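Local coordinates for HepC.19480.a.B1 (Helicobacter pylori, PDB 6MTZ), which is of unknown function but probably acts as a metal-dependent phosphoesterase of the DHH-DHHA1 kind, with two domains joined by a helical linker, at residues A[175-180]-A[198-203]; A[221-226]-A[231-236]; A[241-246]-A[275-280]. All coordinates share one frame; numbering follows the deposited sequence.

Interaction 1 of 3, residues A[175-180]-A[198-203]; sequences MRMITQ and LKLLEE
Met177 of helix 168-180 reaches across to Leu200 and Leu201 of helix 190-203, and it makes the close contacts from its side of the pair. The two helices belong to the all-helical region that follows the five-stranded parallel sheet of the N-terminal domain. Met177 starts with CG anti to its backbone N (chi1 177°) and then bends at chi2 and chi3, with SD and CE both against the facing helix. The sulfur SD lies over the root of Leu200, 3.7 Å from Leu200 CB and 3.9 Å from one methyl, Leu200 CD1. The terminal methyl continues to Leu201: Met177 CE is 3.6 Å from the backbone N of Leu201 and 4.0 Å from Leu201 CB, so it rests on the main chain of that helix as much as on its side chains.

All three residues are buried. Tyr217 and Leu221 of helix 213-228 also touch Met177, while Leu19 and Leu26 of helix 19-29 lie against Leu201, so the contact is enclosed by helices of two parts of the fold. The outer side is much looser. Arg176 and Thr179 are exposed on a helix face turned from Leu200, and Arg176 forms a salt bridge with Asp218 of helix 213-228. Glu202 leaves its helix away from Met177, and its carboxylate forms a salt bridge with Lys205. These two charged groups thus have their partners elsewhere, and between the segments only carbon, sulfur and a main-chain amide meet: cohesion here probably comes from dispersion and burial, with a flexible thioether moulded to the helix surface.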
loop_
_atom_site.group_PDB
_atom_site.type_symbol
_atom_site.label_atom_id
_atom_site.label_comp_id
_atom_site.label_asym_id
_atom_site.label_seq_id
_atom_site.Cartn_x
_atom_site.Cartn_y
_atom_site.Cartn_z
ATOM N N MET A 175 -7.284 13.260 -5.686
ATOM C CA MET A 175 -7.272 12.918 -4.271
ATOM C C MET A 175 -8.322 11.852 -3.961
ATOM O O MET A 175 -8.031 10.828 -3.326
ATOM C CB MET A 175 -7.513 14.185 -3.453
ATOM C CG MET A 175 -7.264 14.073 -1.977
ATOM S SD MET A 175 -7.401 15.734 -1.235
ATOM C CE MET A 175 -9.172 15.984 -1.219
ATOM N N ARG A 176 -9.557 12.076 -4.406
ATOM C CA ARG A 176 -10.575 11.043 -4.255
ATOM C C ARG A 176 -10.184 9.769 -5.003
ATOM O O ARG A 176 -10.457 8.661 -4.535
ATOM C CB ARG A 176 -11.928 11.565 -4.739
ATOM C CG ARG A 176 -13.064 10.524 -4.734
ATOM C CD ARG A 176 -14.420 11.214 -4.902
ATOM N NE ARG A 176 -14.315 12.187 -5.981
ATOM C CZ ARG A 176 -14.528 11.901 -7.262
ATOM N NH1 ARG A 176 -14.903 10.675 -7.607
ATOM N NH2 ARG A 176 -14.377 12.843 -8.189
ATOM N N MET A 177 -9.555 9.902 -6.179
ATOM C CA MET A 177 -9.141 8.705 -6.910
ATOM C C MET A 177 -8.241 7.820 -6.052
ATOM O O MET A 177 -8.397 6.589 -6.034
ATOM C CB MET A 177 -8.422 9.079 -8.205
ATOM C CG MET A 177 -7.891 7.854 -9.001
ATOM S SD MET A 177 -6.275 7.213 -8.498
ATOM C CE MET A 177 -5.215 8.456 -9.247
ATOM N N ILE A 178 -7.294 8.427 -5.334
ATOM C CA ILE A 178 -6.358 7.642 -4.537
ATOM C C ILE A 178 -7.078 6.990 -3.363
ATOM O O ILE A 178 -6.807 5.834 -3.015
ATOM C CB ILE A 178 -5.186 8.529 -4.072
ATOM C CG1 ILE A 178 -4.324 8.886 -5.263
ATOM C CG2 ILE A 178 -4.346 7.816 -3.005
ATOM C CD1 ILE A 178 -3.624 7.655 -5.880
ATOM N N THR A 179 -8.008 7.717 -2.739
ATOM C CA THR A 179 -8.731 7.184 -1.586
ATOM C C THR A 179 -9.582 5.980 -1.973
ATOM O O THR A 179 -9.722 5.031 -1.193
ATOM C CB THR A 179 -9.621 8.272 -0.975
ATOM O OG1 THR A 179 -8.820 9.350 -0.468
ATOM C CG2 THR A 179 -10.464 7.704 0.136
ATOM N N GLN A 180 -10.162 6.003 -3.168
ATOM C CA GLN A 180 -11.179 5.040 -3.556
ATOM C C GLN A 180 -10.644 3.930 -4.437
ATOM O O GLN A 180 -11.414 3.044 -4.821
ATOM C CB GLN A 180 -12.331 5.758 -4.266
ATOM C CG GLN A 180 -13.165 6.617 -3.305
ATOM C CD GLN A 180 -14.365 7.307 -3.985
ATOM O OE1 GLN A 180 -14.465 7.377 -5.213
ATOM N NE2 GLN A 180 -15.257 7.828 -3.184
ATOM N N LEU A 198 -0.322 4.148 -9.014
ATOM C CA LEU A 198 0.622 4.982 -9.750
ATOM C C LEU A 198 0.304 4.993 -11.235
ATOM O O LEU A 198 0.484 6.020 -11.904
ATOM C CB LEU A 198 2.058 4.510 -9.524
ATOM C CG LEU A 198 2.575 4.731 -8.102
ATOM C CD1 LEU A 198 4.071 4.547 -8.098
ATOM C CD2 LEU A 198 2.188 6.104 -7.597
ATOM N N LYS A 199 -0.156 3.861 -11.774
ATOM C CA LYS A 199 -0.618 3.856 -13.158
ATOM C C LYS A 199 -1.769 4.838 -13.336
ATOM O O LYS A 199 -1.765 5.657 -14.259
ATOM C CB LYS A 199 -1.052 2.451 -13.584
ATOM N N LEU A 200 -2.767 4.771 -12.451
ATOM C CA LEU A 200 -3.921 5.667 -12.557
ATOM C C LEU A 200 -3.503 7.131 -12.465
ATOM O O LEU A 200 -4.028 7.984 -13.192
ATOM C CB LEU A 200 -4.944 5.356 -11.451
ATOM C CG LEU A 200 -5.615 3.976 -11.509
ATOM C CD1 LEU A 200 -6.370 3.693 -10.234
ATOM C CD2 LEU A 200 -6.569 3.911 -12.701
ATOM N N LEU A 201 -2.594 7.450 -11.545
ATOM C CA LEU A 201 -2.194 8.844 -11.373
ATOM C C LEU A 201 -1.420 9.329 -12.587
ATOM O O LEU A 201 -1.696 10.412 -13.114
ATOM C CB LEU A 201 -1.370 9.000 -10.089
ATOM C CG LEU A 201 -0.899 10.426 -9.825
ATOM C CD1 LEU A 201 -2.116 11.314 -9.693
ATOM C CD2 LEU A 201 -0.018 10.480 -8.569
ATOM N N GLU A 202 -0.472 8.519 -13.075
ATOM C CA GLU A 202 0.276 8.913 -14.273
ATOM C C GLU A 202 -0.638 9.167 -15.473
ATOM O O GLU A 202 -0.336 10.035 -16.302
ATOM C CB GLU A 202 1.331 7.854 -14.636
ATOM C CG GLU A 202 2.151 8.259 -15.878
ATOM C CD GLU A 202 3.397 7.419 -16.123
ATOM O OE1 GLU A 202 3.848 6.683 -15.209
ATOM O OE2 GLU A 202 3.931 7.513 -17.248
ATOM N N GLU A 203 -1.761 8.442 -15.590
ATOM C CA GLU A 203 -2.648 8.667 -16.740
ATOM C C GLU A 203 -3.222 10.078 -16.759
ATOM O O GLU A 203 -3.654 10.552 -17.816
ATOM C CB GLU A 203 -3.805 7.638 -16.775
ATOM C CG GLU A 203 -3.535 6.425 -17.687
ATOM C CD GLU A 203 -4.321 5.165 -17.292
ATOM O OE1 GLU A 203 -4.148 4.114 -17.949
ATOM O OE2 GLU A 203 -5.096 5.213 -16.316
#

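Interaction 2 of 3, residues A[221-226]-A[231-236]; sequences LFRLKK and GDPDTE
Arg223 and Lys226, one turn apart on helix 213-228, clasp Pro233 and its neighbours in the loop that leads to helix 238-251, a loop shaped by an Asx turn at Asp232. The Arg223 chain runs extended from CG to NE and crosses the proline ring at about a right angle; Pro233 CG lies over the centre of the guanidinium face, 3.5 Å from Arg223 CZ. At the edge of the same group comes Asp234, gripped end-on by two nearly straight bonds: Arg223 NH1 to Asp234 OD1 and Arg223 NH2 to Asp234 OD2, each 2.8 Å. Both oxygens lie close to the guanidinium plane, but the carboxylate is turned 35° from it. Ring above and acid at the rim together should fix the rotation of the arginine.

Lys226 meets the same proline at CB. Its extended chain crosses Pro233 obliquely, with Lys226 CD 3.6 Å from Pro233 CB, and Met238 and Ile241 of the next helix also touch it. A backbone hydrogen bond from Gly231 N to Lys226 O (3.0 Å) ties the loop back to the helix. Within the loop, Asp232 OD1 accepts from Asp234 N, which probably helps to place Asp234. Lys226 NZ donates a hydrogen bond to Glu236 O, 2.8 Å away and in the carbonyl plane.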
loop_
_atom_site.group_PDB
_atom_site.type_symbol
_atom_site.label_atom_id
_atom_site.label_comp_id
_atom_site.label_asym_id
_atom_site.label_seq_id
_atom_site.Cartn_x
_atom_site.Cartn_y
_atom_site.Cartn_z
ATOM N N LEU A 221 -12.513 7.871 -15.301
ATOM C CA LEU A 221 -11.693 7.124 -14.350
ATOM C C LEU A 221 -12.187 5.695 -14.147
ATOM O O LEU A 221 -11.376 4.764 -14.073
ATOM C CB LEU A 221 -11.661 7.864 -13.014
ATOM C CG LEU A 221 -10.918 7.156 -11.890
ATOM C CD1 LEU A 221 -9.497 6.795 -12.288
ATOM C CD2 LEU A 221 -10.904 8.050 -10.675
ATOM N N PHE A 222 -13.509 5.501 -14.026
ATOM C CA PHE A 222 -14.049 4.182 -13.690
ATOM C C PHE A 222 -13.637 3.146 -14.730
ATOM O O PHE A 222 -13.126 2.071 -14.388
ATOM C CB PHE A 222 -15.579 4.249 -13.563
ATOM C CG PHE A 222 -16.229 2.937 -13.133
ATOM C CD1 PHE A 222 -16.138 2.495 -11.812
ATOM C CD2 PHE A 222 -16.969 2.177 -14.034
ATOM C CE1 PHE A 222 -16.746 1.308 -11.404
ATOM C CE2 PHE A 222 -17.596 0.973 -13.636
ATOM C CZ PHE A 222 -17.480 0.543 -12.323
ATOM N N ARG A 223 -13.817 3.478 -16.012
ATOM C CA ARG A 223 -13.420 2.570 -17.083
ATOM C C ARG A 223 -11.914 2.345 -17.058
ATOM O O ARG A 223 -11.443 1.215 -17.239
ATOM C CB ARG A 223 -13.876 3.130 -18.443
ATOM C CG ARG A 223 -13.590 2.212 -19.633
ATOM C CD ARG A 223 -14.204 2.706 -20.960
ATOM N NE ARG A 223 -13.866 1.772 -22.030
ATOM C CZ ARG A 223 -14.623 0.740 -22.390
ATOM N NH1 ARG A 223 -15.790 0.539 -21.805
ATOM N NH2 ARG A 223 -14.216 -0.086 -23.347
ATOM N N LEU A 224 -11.143 3.404 -16.787
ATOM C CA LEU A 224 -9.691 3.261 -16.677
ATOM C C LEU A 224 -9.303 2.299 -15.562
ATOM O O LEU A 224 -8.378 1.497 -15.725
ATOM C CB LEU A 224 -9.027 4.623 -16.434
ATOM C CG LEU A 224 -9.044 5.637 -17.575
ATOM C CD1 LEU A 224 -8.319 6.929 -17.132
ATOM C CD2 LEU A 224 -8.400 5.040 -18.834
ATOM N N LYS A 225 -9.983 2.378 -14.416
ATOM C CA LYS A 225 -9.674 1.476 -13.310
ATOM C C LYS A 225 -9.923 0.026 -13.698
ATOM O O LYS A 225 -9.124 -0.859 -13.365
ATOM C CB LYS A 225 -10.502 1.838 -12.073
ATOM C CG LYS A 225 -10.233 3.238 -11.506
ATOM C CD LYS A 225 -11.211 3.531 -10.343
ATOM C CE LYS A 225 -10.985 2.556 -9.180
ATOM N NZ LYS A 225 -11.791 2.933 -7.949
ATOM N N LYS A 226 -11.053 -0.239 -14.360
ATOM C CA LYS A 226 -11.357 -1.596 -14.800
ATOM C C LYS A 226 -10.259 -2.129 -15.710
ATOM O O LYS A 226 -9.891 -3.307 -15.628
ATOM C CB LYS A 226 -12.703 -1.638 -15.535
ATOM C CG LYS A 226 -13.922 -1.600 -14.650
ATOM C CD LYS A 226 -15.165 -1.948 -15.490
ATOM C CE LYS A 226 -16.378 -2.192 -14.643
ATOM N NZ LYS A 226 -17.589 -2.519 -15.442
ATOM N N GLY A 231 -9.164 -6.121 -16.345
ATOM C CA GLY A 231 -10.479 -6.558 -16.766
ATOM C C GLY A 231 -10.880 -5.988 -18.111
ATOM O O GLY A 231 -10.205 -5.126 -18.671
ATOM N N ASP A 232 -11.997 -6.496 -18.635
ATOM C CA ASP A 232 -12.596 -5.963 -19.861
ATOM C C ASP A 232 -13.871 -5.222 -19.478
ATOM O O ASP A 232 -14.903 -5.857 -19.207
ATOM C CB ASP A 232 -12.897 -7.082 -20.868
ATOM C CG ASP A 232 -13.703 -6.595 -22.088
ATOM O OD1 ASP A 232 -13.984 -5.378 -22.229
ATOM O OD2 ASP A 232 -14.055 -7.452 -22.925
ATOM N N PRO A 233 -13.857 -3.882 -19.457
ATOM C CA PRO A 233 -15.012 -3.131 -18.942
ATOM C C PRO A 233 -16.267 -3.301 -19.766
ATOM O O PRO A 233 -17.348 -2.936 -19.295
ATOM C CB PRO A 233 -14.531 -1.672 -18.983
ATOM C CG PRO A 233 -13.501 -1.646 -20.061
ATOM C CD PRO A 233 -12.821 -2.996 -20.026
ATOM N N ASP A 234 -16.168 -3.853 -20.966
ATOM C CA ASP A 234 -17.347 -4.046 -21.791
ATOM C C ASP A 234 -18.039 -5.377 -21.543
ATOM O O ASP A 234 -19.145 -5.575 -22.042
ATOM C CB ASP A 234 -16.967 -3.915 -23.274
ATOM C CG ASP A 234 -16.529 -2.513 -23.626
ATOM O OD1 ASP A 234 -17.182 -1.568 -23.114
ATOM O OD2 ASP A 234 -15.532 -2.350 -24.377
ATOM N N THR A 235 -17.420 -6.304 -20.809
ATOM C CA THR A 235 -18.098 -7.554 -20.479
ATOM C C THR A 235 -18.041 -7.935 -19.007
ATOM O O THR A 235 -18.586 -8.980 -18.652
ATOM C CB THR A 235 -17.530 -8.733 -21.297
ATOM O OG1 THR A 235 -16.148 -8.941 -20.968
ATOM C CG2 THR A 235 -17.683 -8.502 -22.816
ATOM N N GLU A 236 -17.406 -7.141 -18.140
ATOM C CA GLU A 236 -17.224 -7.540 -16.748
ATOM C C GLU A 236 -17.595 -6.414 -15.786
ATOM O O GLU A 236 -17.341 -5.237 -16.063
ATOM C CB GLU A 236 -15.770 -7.976 -16.499
ATOM C CG GLU A 236 -15.299 -9.087 -17.437
ATOM C CD GLU A 236 -13.844 -9.462 -17.223
ATOM O OE1 GLU A 236 -12.975 -8.570 -17.273
ATOM O OE2 GLU A 236 -13.570 -10.659 -17.003
#

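Interaction 3 of 3, residues A[241-246]-A[275-280]; sequences ISSNAQ and ISVLAN
A helix pair of the C-terminal part, probably a DHHA1-type domain, forms this contact: helix 238-251, which follows the linker loop, packs on the first turns of helix 276-285, itself laid against the mixed sheet. The short axes approach to 9.1 Å with a crossing angle of -45°, and the backbones come closest at Ser243 and Leu278, whose CA atoms are 5.0 Å apart. A serine thus sits at this closest backbone approach. Ser243 points toward the other helix with OG between its backbone N and carbonyl carbon (chi1 42°), where the hydroxyl bonds back to Asp239 O one turn earlier. Its hydroxyl proton is thus used within its own helix, and a methyl, Val277 CG1, can lie 3.4 Å from Ser243 OG as a plain van der Waals neighbour.

Leu278 supplies the other half. With chi1 at 177°, Leu278 CG lies beside its carbonyl carbon, and CD1 reaches to 3.9 Å from Ser243 O. Thr247 and Leu250 of helix 238-251 also touch Leu278, and Tyr292 of strand 291-295 touches it from the sheet. Gln246 joins the contact through CB, while its amide oxygen OE1 accepts from Asn185 N. What meets the leucine is this first methylene: Gln246 CB stands 3.7 Å from Leu278 CD1.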
loop_
_atom_site.group_PDB
_atom_site.type_symbol
_atom_site.label_atom_id
_atom_site.label_comp_id
_atom_site.label_asym_id
_atom_site.label_seq_id
_atom_site.Cartn_x
_atom_site.Cartn_y
_atom_site.Cartn_z
ATOM N N ILE A 241 -14.130 -7.980 -11.640
ATOM C CA ILE A 241 -12.776 -7.634 -12.061
ATOM C C ILE A 241 -11.851 -7.551 -10.855
ATOM O O ILE A 241 -10.725 -8.065 -10.888
ATOM C CB ILE A 241 -12.792 -6.326 -12.861
ATOM C CG1 ILE A 241 -13.535 -6.571 -14.188
ATOM C CG2 ILE A 241 -11.353 -5.792 -13.090
ATOM C CD1 ILE A 241 -13.865 -5.290 -14.908
ATOM N N SER A 242 -12.318 -6.928 -9.766
ATOM C CA SER A 242 -11.491 -6.799 -8.569
ATOM C C SER A 242 -11.219 -8.159 -7.938
ATOM O O SER A 242 -10.075 -8.473 -7.589
ATOM C CB SER A 242 -12.174 -5.871 -7.556
ATOM O OG SER A 242 -11.555 -5.967 -6.283
ATOM N N SER A 243 -12.269 -8.976 -7.755
ATOM C CA SER A 243 -12.061 -10.272 -7.105
ATOM C C SER A 243 -11.200 -11.180 -7.971
ATOM O O SER A 243 -10.347 -11.900 -7.450
ATOM C CB SER A 243 -13.403 -10.934 -6.767
ATOM O OG SER A 243 -14.341 -10.788 -7.820
ATOM N N ASN A 244 -11.345 -11.098 -9.294
ATOM C CA ASN A 244 -10.494 -11.891 -10.174
ATOM C C ASN A 244 -9.039 -11.453 -10.102
ATOM O O ASN A 244 -8.137 -12.294 -10.029
ATOM C CB ASN A 244 -10.999 -11.826 -11.607
ATOM C CG ASN A 244 -11.300 -13.191 -12.145
ATOM O OD1 ASN A 244 -10.386 -13.940 -12.506
ATOM N ND2 ASN A 244 -12.578 -13.550 -12.164
ATOM N N ALA A 245 -8.788 -10.142 -10.148
ATOM C CA ALA A 245 -7.419 -9.660 -10.016
ATOM C C ALA A 245 -6.804 -10.116 -8.691
ATOM O O ALA A 245 -5.643 -10.543 -8.653
ATOM C CB ALA A 245 -7.386 -8.134 -10.146
ATOM N N GLN A 246 -7.576 -10.075 -7.600
ATOM C CA GLN A 246 -7.029 -10.446 -6.296
ATOM C C GLN A 246 -6.794 -11.948 -6.189
ATOM O O GLN A 246 -5.725 -12.379 -5.737
ATOM C CB GLN A 246 -7.946 -9.938 -5.186
ATOM C CG GLN A 246 -7.868 -8.416 -5.088
ATOM C CD GLN A 246 -8.675 -7.828 -3.955
ATOM O OE1 GLN A 246 -8.122 -7.277 -2.989
ATOM N NE2 GLN A 246 -9.997 -7.911 -4.078
ATOM N N ILE A 275 -15.490 -10.833 2.011
ATOM C CA ILE A 275 -14.763 -11.879 1.311
ATOM C C ILE A 275 -15.683 -12.830 0.552
ATOM O O ILE A 275 -15.213 -13.837 0.018
ATOM C CB ILE A 275 -13.864 -12.661 2.287
ATOM C CG1 ILE A 275 -14.724 -13.471 3.253
ATOM C CG2 ILE A 275 -12.949 -11.704 3.074
ATOM C CD1 ILE A 275 -13.961 -14.579 3.909
ATOM N N SER A 276 -16.986 -12.539 0.478
ATOM C CA SER A 276 -17.898 -13.499 -0.144
ATOM C C SER A 276 -17.527 -13.752 -1.609
ATOM O O SER A 276 -17.225 -14.885 -1.998
ATOM C CB SER A 276 -19.346 -13.029 -0.006
ATOM O OG SER A 276 -19.786 -13.180 1.333
ATOM N N VAL A 277 -17.495 -12.701 -2.426
ATOM C CA VAL A 277 -17.135 -12.872 -3.833
ATOM C C VAL A 277 -15.720 -13.423 -3.954
ATOM O O VAL A 277 -15.459 -14.360 -4.719
ATOM C CB VAL A 277 -17.284 -11.544 -4.595
ATOM C CG1 VAL A 277 -17.129 -11.777 -6.123
ATOM C CG2 VAL A 277 -18.619 -10.876 -4.258
ATOM N N LEU A 278 -14.790 -12.859 -3.178
ATOM C CA LEU A 278 -13.390 -13.254 -3.274
ATOM C C LEU A 278 -13.210 -14.734 -2.963
ATOM O O LEU A 278 -12.598 -15.478 -3.739
ATOM C CB LEU A 278 -12.547 -12.407 -2.315
ATOM C CG LEU A 278 -11.073 -12.804 -2.300
ATOM C CD1 LEU A 278 -10.388 -12.232 -3.529
ATOM C CD2 LEU A 278 -10.394 -12.351 -1.037
ATOM N N ALA A 279 -13.716 -15.170 -1.808
ATOM C CA ALA A 279 -13.497 -16.541 -1.369
ATOM C C ALA A 279 -14.223 -17.530 -2.272
ATOM O O ALA A 279 -13.683 -18.595 -2.591
ATOM C CB ALA A 279 -13.944 -16.702 0.085
ATOM N N ASN A 280 -15.440 -17.193 -2.705
ATOM C CA ASN A 280 -16.152 -18.075 -3.623
ATOM C C ASN A 280 -15.335 -18.310 -4.889
ATOM O O ASN A 280 -15.204 -19.449 -5.349
ATOM C CB ASN A 280 -17.524 -17.492 -3.964
ATOM C CG ASN A 280 -18.415 -18.486 -4.712
ATOM O OD1 ASN A 280 -19.016 -19.366 -4.100
ATOM N ND2 ASN A 280 -18.498 -18.349 -6.036
#

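Overall arrangement
The three contacts follow one another along the chain, each closing before the next opens, and trace the path from the N-terminal to the C-terminal domain. Interactions 1 and 2, with centres about 15 Å apart, join through helix 213-228: Leu221 and Lys225 pack on Met177 and Leu200 of interaction 1. The centres of interactions 2 and 3 are about 16 Å apart, and the two meet through Ile241, which Lys226, Gly231 and Glu236 touch. Interactions 1 and 3 do not meet, their nearest atoms being about 9 Å apart. The loop 231-236 thus lies on the chain path between the helical region beside the parallel sheet and the helix pair packed on the mixed sheet.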